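Local coordinates for protein CaaX farnesyltransferase alpha subunit Ram2 (Aspergillus fumigatus, PDB 4L9P) that forms the alpha subunit of a protein farnesyltransferase heterodimer, which probably attaches isoprenoid groups to proteins ending in a CaaX motif, at residues A[92-97]-A[109-114]; A[131-134]-A[138-141]. The protein carries 1 engineered substitution. All blocks are in the same frame, centred on the assembly; numbering follows the deposited sequence.

Interaction 1 of 2, residues A[92-97]-A[109-114]; sequences IYRAKI and IEWLNK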
ATOM      1  N   ILE A  92     -19.812   5.016 -10.442  1.00 10.10           N
ATOM      2  CA  ILE A  92     -20.510   3.744 -10.509  1.00 11.10           C
ATOM      3  C   ILE A  92     -21.947   3.921 -11.018  1.00  9.70           C
ATOM      4  O   ILE A  92     -22.418   3.127 -11.857  1.00 10.10           O
ATOM      5  CB  ILE A  92     -20.523   3.085  -9.114  1.00 13.50           C
ATOM      6  CG1 ILE A  92     -19.058   2.737  -8.763  1.00 16.30           C
ATOM      7  CG2 ILE A  92     -21.444   1.843  -9.059  1.00 13.93           C
ATOM      8  CD1 ILE A  92     -18.861   2.588  -7.381  1.00 19.42           C
ATOM      9  N   TYR A  93     -22.628   4.983 -10.567  1.00  9.29           N
ATOM     10  CA  TYR A  93     -23.977   5.250 -11.054  1.00  9.69           C
ATOM     11  C   TYR A  93     -23.933   5.604 -12.566  1.00  8.94           C
ATOM     12  O   TYR A  93     -24.769   5.132 -13.336  1.00  9.64           O
ATOM     13  CB  TYR A  93     -24.554   6.382 -10.219  1.00 10.95           C
ATOM     14  CG  TYR A  93     -25.940   6.793 -10.606  1.00 14.56           C
ATOM     15  CD1 TYR A  93     -26.938   5.896 -10.694  1.00 17.44           C
ATOM     16  CD2 TYR A  93     -26.206   8.146 -10.875  1.00 16.20           C
ATOM     17  CE1 TYR A  93     -28.286   6.329 -11.072  1.00 17.44           C
ATOM     18  CE2 TYR A  93     -27.456   8.593 -11.219  1.00 18.18           C
ATOM     19  CZ  TYR A  93     -28.502   7.685 -11.317  1.00 18.06           C
ATOM     20  OH  TYR A  93     -29.746   8.201 -11.684  1.00 19.54           O
ATOM     21  N   ARG A  94     -22.950   6.383 -13.007  1.00  9.24           N
ATOM     22  CA  ARG A  94     -22.795   6.677 -14.431  1.00  8.80           C
ATOM     23  C   ARG A  94     -22.701   5.402 -15.248  1.00  9.55           C
ATOM     24  O   ARG A  94     -23.362   5.293 -16.274  1.00  9.56           O
ATOM     25  CB  ARG A  94     -21.561   7.593 -14.665  1.00  8.56           C
ATOM     26  CG  ARG A  94     -21.334   7.916 -16.117  1.00  8.48           C
ATOM     27  CD  ARG A  94     -20.159   8.906 -16.299  1.00  8.79           C
ATOM     28  NE  ARG A  94     -20.024   9.265 -17.714  1.00  8.39           N
ATOM     29  CZ  ARG A  94     -20.594  10.329 -18.258  1.00  8.96           C
ATOM     30  NH1 ARG A  94     -21.364  11.109 -17.510  1.00  9.80           N
ATOM     31  NH2 ARG A  94     -20.405  10.576 -19.560  1.00  9.41           N
ATOM     32  N   ALA A  95     -21.863   4.436 -14.816  1.00  8.60           N
ATOM     33  CA  ALA A  95     -21.745   3.250 -15.612  1.00 10.24           C
ATOM     34  C   ALA A  95     -23.076   2.486 -15.686  1.00 11.44           C
ATOM     35  O   ALA A  95     -23.412   1.935 -16.745  1.00 11.88           O
ATOM     36  CB  ALA A  95     -20.645   2.317 -15.035  1.00 10.88           C
ATOM     37  N   LYS A  96     -23.805   2.441 -14.575  1.00 12.44           N
ATOM     38  CA  LYS A  96     -25.150   1.803 -14.616  1.00 13.60           C
ATOM     39  C   LYS A  96     -26.019   2.448 -15.682  1.00 13.79           C
ATOM     40  O   LYS A  96     -26.654   1.729 -16.471  1.00 14.90           O
ATOM     41  CB  LYS A  96     -25.841   1.951 -13.277  1.00 15.33           C
ATOM     42  CG  LYS A  96     -25.271   1.092 -12.181  1.00 17.95           C
ATOM     43  CD  LYS A  96     -26.142   1.336 -10.918  1.00 21.17           C
ATOM     44  CE  LYS A  96     -25.735   0.456  -9.755  1.00 23.04           C
ATOM     45  NZ  LYS A  96     -26.715   0.706  -8.646  1.00 23.53           N
ATOM     46  N   ILE A  97     -26.030   3.778 -15.739  1.00 11.16           N
ATOM     47  CA  ILE A  97     -26.888   4.478 -16.718  1.00 10.91           C
ATOM     48  C   ILE A  97     -26.427   4.167 -18.145  1.00 12.36           C
ATOM     49  O   ILE A  97     -27.233   3.867 -19.010  1.00 12.63           O
ATOM     50  CB  ILE A  97     -26.828   5.997 -16.524  1.00 11.10           C
ATOM     51  CG1 ILE A  97     -27.342   6.390 -15.134  1.00 11.63           C
ATOM     52  CG2 ILE A  97     -27.653   6.687 -17.642  1.00 11.34           C
ATOM     53  CD1 ILE A  97     -27.007   7.820 -14.721  1.00 12.61           C
ATOM     54  N   ILE A 109     -15.846   6.438 -24.245  1.00  7.74           N
ATOM     55  CA  ILE A 109     -14.385   6.406 -24.132  1.00  8.07           C
ATOM     56  C   ILE A 109     -13.754   7.710 -24.604  1.00  8.80           C
ATOM     57  O   ILE A 109     -12.831   8.211 -23.949  1.00  9.31           O
ATOM     58  CB  ILE A 109     -13.793   5.192 -24.877  1.00  8.19           C
ATOM     59  CG1 ILE A 109     -14.144   3.871 -24.138  1.00 10.39           C
ATOM     60  CG2 ILE A 109     -12.294   5.344 -25.087  1.00  8.25           C
ATOM     61  CD1 ILE A 109     -13.317   3.607 -22.866  1.00 11.26           C
ATOM     62  N   GLU A 110     -14.254   8.312 -25.677  1.00  9.44           N
ATOM     63  CA  GLU A 110     -13.644   9.565 -26.091  0.65 10.45           C
ATOM     64  C   GLU A 110     -13.861  10.660 -25.026  1.00 11.01           C
ATOM     65  O   GLU A 110     -12.948  11.475 -24.771  1.00 11.88           O
ATOM     66  CB  GLU A 110     -14.173   9.954 -27.489  0.65 12.67           C
ATOM     67  CG  GLU A 110     -13.777   8.909 -28.541  0.65 16.65           C
ATOM     68  CD  GLU A 110     -12.252   8.772 -28.750  0.65 20.56           C
ATOM     69  OE1 GLU A 110     -11.623   9.815 -29.089  0.65 25.20           O
ATOM     70  OE2 GLU A 110     -11.677   7.661 -28.555  0.65 18.19           O
ATOM     71  N   TRP A 111     -15.012  10.665 -24.355  1.00  9.77           N
ATOM     72  CA  TRP A 111     -15.212  11.603 -23.220  1.00  9.94           C
ATOM     73  C   TRP A 111     -14.256  11.251 -22.050  1.00  8.56           C
ATOM     74  O   TRP A 111     -13.595  12.152 -21.473  1.00  9.28           O
ATOM     75  CB  TRP A 111     -16.665  11.528 -22.767  1.00 11.74           C
ATOM     76  CG  TRP A 111     -16.929  12.273 -21.509  1.00 14.23           C
ATOM     77  CD1 TRP A 111     -17.199  13.618 -21.391  1.00 16.37           C
ATOM     78  CD2 TRP A 111     -16.974  11.736 -20.180  1.00 14.61           C
ATOM     79  NE1 TRP A 111     -17.392  13.949 -20.043  1.00 16.87           N
ATOM     80  CE2 TRP A 111     -17.277  12.809 -19.295  1.00 16.09           C
ATOM     81  CE3 TRP A 111     -16.807  10.453 -19.652  1.00 14.39           C
ATOM     82  CZ2 TRP A 111     -17.392  12.619 -17.918  1.00 15.66           C
ATOM     83  CZ3 TRP A 111     -16.920  10.273 -18.283  1.00 15.52           C
ATOM     84  CH2 TRP A 111     -17.196  11.364 -17.432  1.00 15.24           C
ATOM     85  N   LEU A 112     -14.160   9.961 -21.712  1.00  7.51           N
ATOM     86  CA  LEU A 112     -13.321   9.533 -20.588  1.00  7.53           C
ATOM     87  C   LEU A 112     -11.864   9.903 -20.843  1.00  6.77           C
ATOM     88  O   LEU A 112     -11.161  10.307 -19.912  1.00  7.01           O
ATOM     89  CB  LEU A 112     -13.482   8.012 -20.438  1.00  6.64           C
ATOM     90  CG  LEU A 112     -12.742   7.466 -19.197  1.00  6.58           C
ATOM     91  CD1 LEU A 112     -13.260   8.056 -17.872  1.00  8.37           C
ATOM     92  CD2 LEU A 112     -12.859   5.928 -19.222  1.00  7.44           C
ATOM     93  N   ASN A 113     -11.410   9.803 -22.093  1.00  7.14           N
ATOM     94  CA  ASN A 113     -10.019  10.155 -22.383  1.00  6.52           C
ATOM     95  C   ASN A 113      -9.738  11.615 -21.987  1.00  7.15           C
ATOM     96  O   ASN A 113      -8.651  11.936 -21.480  1.00  7.05           O
ATOM     97  CB  ASN A 113      -9.735  10.061 -23.876  1.00  7.34           C
ATOM     98  CG  ASN A 113      -9.669   8.652 -24.386  1.00  8.20           C
ATOM     99  OD1 ASN A 113      -9.628   7.681 -23.618  1.00  7.12           O
ATOM    100  ND2 ASN A 113      -9.696   8.510 -25.714  1.00  9.34           N
ATOM    101  N   LYS A 114     -10.679  12.514 -22.231  1.00  7.24           N
ATOM    102  CA  LYS A 114     -10.496  13.912 -21.840  1.00  8.27           C
ATOM    103  C   LYS A 114     -10.421  14.094 -20.332  1.00  8.12           C
ATOM    104  O   LYS A 114      -9.629  14.900 -19.828  1.00  9.95           O
ATOM    105  CB  LYS A 114     -11.681  14.765 -22.411  1.00 11.26           C
ATOM    106  CG  LYS A 114     -11.670  14.793 -23.947  1.00 15.37           C
ATOM    107  CD  LYS A 114     -13.001  15.347 -24.495  1.00 20.14           C
ATOM    108  CE  LYS A 114     -13.296  14.870 -25.946  1.00 24.52           C
ATOM    109  NZ  LYS A 114     -14.554  15.370 -26.633  1.00 26.94           N
TER
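R94 and W111 both leave their helices with CG anti to the backbone N (chi1 179° for R94), and from these starts they run at each other from opposite directions. The arginine chain stays extended as far as NE, spanning the gap between the two helices and laying its flat end over one face of the indole. The result is a cation-pi stack: CZ of R94 sits 3.7 Å from the centroid of the W111 six-membered ring, 17° off the ring normal. The two planes are not quite parallel, being tilted by 25°. NE makes the tightest approach, 3.3 Å from CZ3 of W111, whereas NH2 reaches across toward the fused bond and lies 3.7 Å from CD2 of W111. The last methylene takes part too, with CD of R94 4.0 Å from CH2 of W111. Between these two segments, R94 and W111 alone make contact.

Besides the stack, the guanidinium nitrogens have polar partners. NH2 forms a salt bridge with E108, three residues before W111 on the same helix, and NH1 is hydrogen-bonded to OG1 of T77. With polar partners on all three of its nitrogens and an aromatic face against it, the buried cation has little freedom to rotate, and the carboxylate of E108 probably offsets its charge.

The pairing bridges helices 88-100 and 105-118, which lie in successive alpha-subunit repeats of the prenyltransferase family. Helix 71-83 flanks the arginine through T77 and L74, while helix 123-133 packs against A95, through H128, and against I109 and L112, through R129.

Interaction 2 of 2, residues A[131-134]-A[138-141]; sequences VLMS and HFPT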
ATOM      1  N   VAL A 131     -14.385  -1.154 -16.670  1.00  4.91           N
ATOM      2  CA  VAL A 131     -15.828  -1.517 -16.678  1.00  6.57           C
ATOM      3  C   VAL A 131     -16.361  -1.410 -18.115  1.00  7.70           C
ATOM      4  O   VAL A 131     -17.048  -2.320 -18.575  1.00  9.41           O
ATOM      5  CB  VAL A 131     -16.612  -0.596 -15.686  1.00  7.07           C
ATOM      6  CG1 VAL A 131     -18.135  -0.771 -15.846  1.00  8.66           C
ATOM      7  CG2 VAL A 131     -16.170  -0.954 -14.262  1.00  7.57           C
ATOM      8  N   LEU A 132     -16.049  -0.328 -18.807  1.00  7.04           N
ATOM      9  CA  LEU A 132     -16.557  -0.147 -20.150  1.00  6.83           C
ATOM     10  C   LEU A 132     -15.918  -1.091 -21.131  1.00  5.80           C
ATOM     11  O   LEU A 132     -16.614  -1.778 -21.913  1.00  7.30           O
ATOM     12  CB  LEU A 132     -16.262   1.264 -20.631  1.00  7.97           C
ATOM     13  CG  LEU A 132     -16.849   2.433 -19.824  1.00  9.96           C
ATOM     14  CD1 LEU A 132     -16.237   3.766 -20.374  1.00 11.03           C
ATOM     15  CD2 LEU A 132     -18.341   2.424 -19.885  1.00 12.46           C
ATOM     16  N   MET A 133     -14.578  -1.179 -21.098  1.00  5.83           N
ATOM     17  CA  MET A 133     -13.854  -1.924 -22.104  1.00  6.95           C
ATOM     18  C   MET A 133     -14.046  -3.445 -21.967  1.00  7.99           C
ATOM     19  O   MET A 133     -13.855  -4.212 -22.944  1.00 10.67           O
ATOM     20  CB  MET A 133     -12.365  -1.597 -21.926  1.00  8.25           C
ATOM     21  CG  MET A 133     -11.448  -2.104 -23.080  1.00  9.63           C
ATOM     22  SD  MET A 133     -11.822  -1.394 -24.687  1.00 10.34           S
ATOM     23  CE  MET A 133     -11.744   0.331 -24.343  1.00 10.76           C
ATOM     24  N   SER A 134     -14.477  -3.878 -20.808  1.00  8.69           N
ATOM     25  CA  SER A 134     -14.743  -5.302 -20.589  1.00 10.11           C
ATOM     26  C   SER A 134     -16.002  -5.775 -21.322  1.00 11.33           C
ATOM     27  O   SER A 134     -16.269  -6.985 -21.349  1.00 12.22           O
ATOM     28  CB  SER A 134     -14.877  -5.600 -19.083  1.00 12.79           C
ATOM     29  OG  SER A 134     -16.047  -5.023 -18.565  1.00 13.74           O
ATOM     30  N   HIS A 138     -19.554  -4.432 -26.971  1.00 16.47           N
ATOM     31  CA  HIS A 138     -19.198  -3.116 -27.482  1.00 15.84           C
ATOM     32  C   HIS A 138     -17.758  -3.049 -28.022  1.00 14.00           C
ATOM     33  O   HIS A 138     -17.447  -2.252 -28.930  1.00 16.24           O
ATOM     34  CB  HIS A 138     -19.324  -2.074 -26.356  1.00 17.39           C
ATOM     35  CG  HIS A 138     -20.735  -1.866 -25.898  1.00 20.40           C
ATOM     36  ND1 HIS A 138     -21.350  -2.690 -24.977  1.00 23.06           N
ATOM     37  CD2 HIS A 138     -21.659  -0.945 -26.266  1.00 21.80           C
ATOM     38  CE1 HIS A 138     -22.589  -2.264 -24.777  1.00 24.06           C
ATOM     39  NE2 HIS A 138     -22.808  -1.226 -25.570  1.00 23.59           N
ATOM     40  N   PHE A 139     -16.858  -3.805 -27.400  1.00 10.82           N
ATOM     41  CA  PHE A 139     -15.450  -3.799 -27.763  1.00  9.49           C
ATOM     42  C   PHE A 139     -14.990  -5.223 -27.977  1.00 10.45           C
ATOM     43  O   PHE A 139     -14.307  -5.816 -27.148  1.00 11.15           O
ATOM     44  CB  PHE A 139     -14.628  -3.170 -26.609  1.00  8.25           C
ATOM     45  CG  PHE A 139     -15.101  -1.784 -26.267  1.00  7.43           C
ATOM     46  CD1 PHE A 139     -14.745  -0.703 -27.096  1.00  8.80           C
ATOM     47  CD2 PHE A 139     -15.884  -1.561 -25.149  1.00  8.46           C
ATOM     48  CE1 PHE A 139     -15.150   0.600 -26.815  1.00  9.63           C
ATOM     49  CE2 PHE A 139     -16.300  -0.238 -24.827  1.00  8.45           C
ATOM     50  CZ  PHE A 139     -15.930   0.856 -25.653  1.00  9.27           C
ATOM     51  N   PRO A 140     -15.341  -5.797 -29.135  1.00 10.61           N
ATOM     52  CA  PRO A 140     -15.015  -7.217 -29.287  1.00 12.31           C
ATOM     53  C   PRO A 140     -13.530  -7.470 -29.434  1.00 12.91           C
ATOM     54  O   PRO A 140     -13.042  -8.559 -29.090  1.00 16.09           O
ATOM     55  CB  PRO A 140     -15.776  -7.642 -30.564  1.00 13.88           C
ATOM     56  CG  PRO A 140     -16.069  -6.321 -31.306  1.00 13.42           C
ATOM     57  CD  PRO A 140     -16.239  -5.275 -30.200  1.00 12.10           C
ATOM     58  N   THR A 141     -12.823  -6.455 -29.927  1.00 11.86           N
ATOM     59  CA  THR A 141     -11.374  -6.571 -30.087  1.00 12.49           C
ATOM     60  C   THR A 141     -10.749  -5.266 -29.613  1.00 11.40           C
ATOM     61  O   THR A 141     -11.448  -4.259 -29.414  1.00 10.99           O
ATOM     62  CB  THR A 141     -10.956  -6.788 -31.556  1.00 16.29           C
ATOM     63  OG1 THR A 141     -11.479  -5.740 -32.388  1.00 17.80           O
ATOM     64  CG2 THR A 141     -11.396  -8.186 -32.041  1.00 18.97           C
TER
HETATM   65  O   HOH W   1     -14.395  -6.360 -24.472  1.00 10.10           O
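M133 and F139 form a Met-aromatic contact where the loop after helix 123-133 folds back over the end of that helix. The thioether lies over one face of the phenyl ring, its SD 4.0 Å from the F139 ring centroid and 25° off the normal. Its terminal methyl adds a CH-pi contact that is more nearly centred, with CE of M133 4.2 Å from the same centroid. The CB of M133 points away from the loop; bends at chi2 (62°) and chi3 (54°) bring the sulfur and methyl back over the ring. At the ring's edge, near its plane, the backbone carbonyl of L132 is met by the aromatic C-H side, with O of L132 3.3 Å from CE2 of F139. Such an edge-on approach would suit the slightly positive rim of the phenyl group. The CB of L132 adds a looser apolar touch.

Further out, L105 and N106 of helix 105-118 pack on F139, while Y166, W169 and F174 of helix 161-174 touch M133, so helices 105-118 and 161-174 both contribute to the packing around the Met-aromatic pair. H138, next to the phenylalanine, is tied through ND1 to OG of S135 in the short connection. S134 turns its hydroxyl back to the helix, donating from OG to O of V131 at 2.9 Å.

One water joins the two backbones beside the aromatic contact: it donates to O of M133 and to O of F139, both at 2.7 Å.

Overall arrangement
From the N terminus, the chain passes through helix 88-100 and turns into helix 105-118, where interaction 1 closes an 11-residue connection. It then continues into helix 123-133, at whose end interaction 2 closes a much tighter loop of three residues. The two are in series, neither nested nor crossed, with centres about 13 Å apart. They nevertheless touch: I109, from the second segment of interaction 1, packs against L132, M133 and F139, its CG1 lying 3.8 Å from CZ of F139. A95 meets V131 in turn. Consecutive helices of the alpha-helical repeat array are thereby joined to the loop that leads toward helix 146-156.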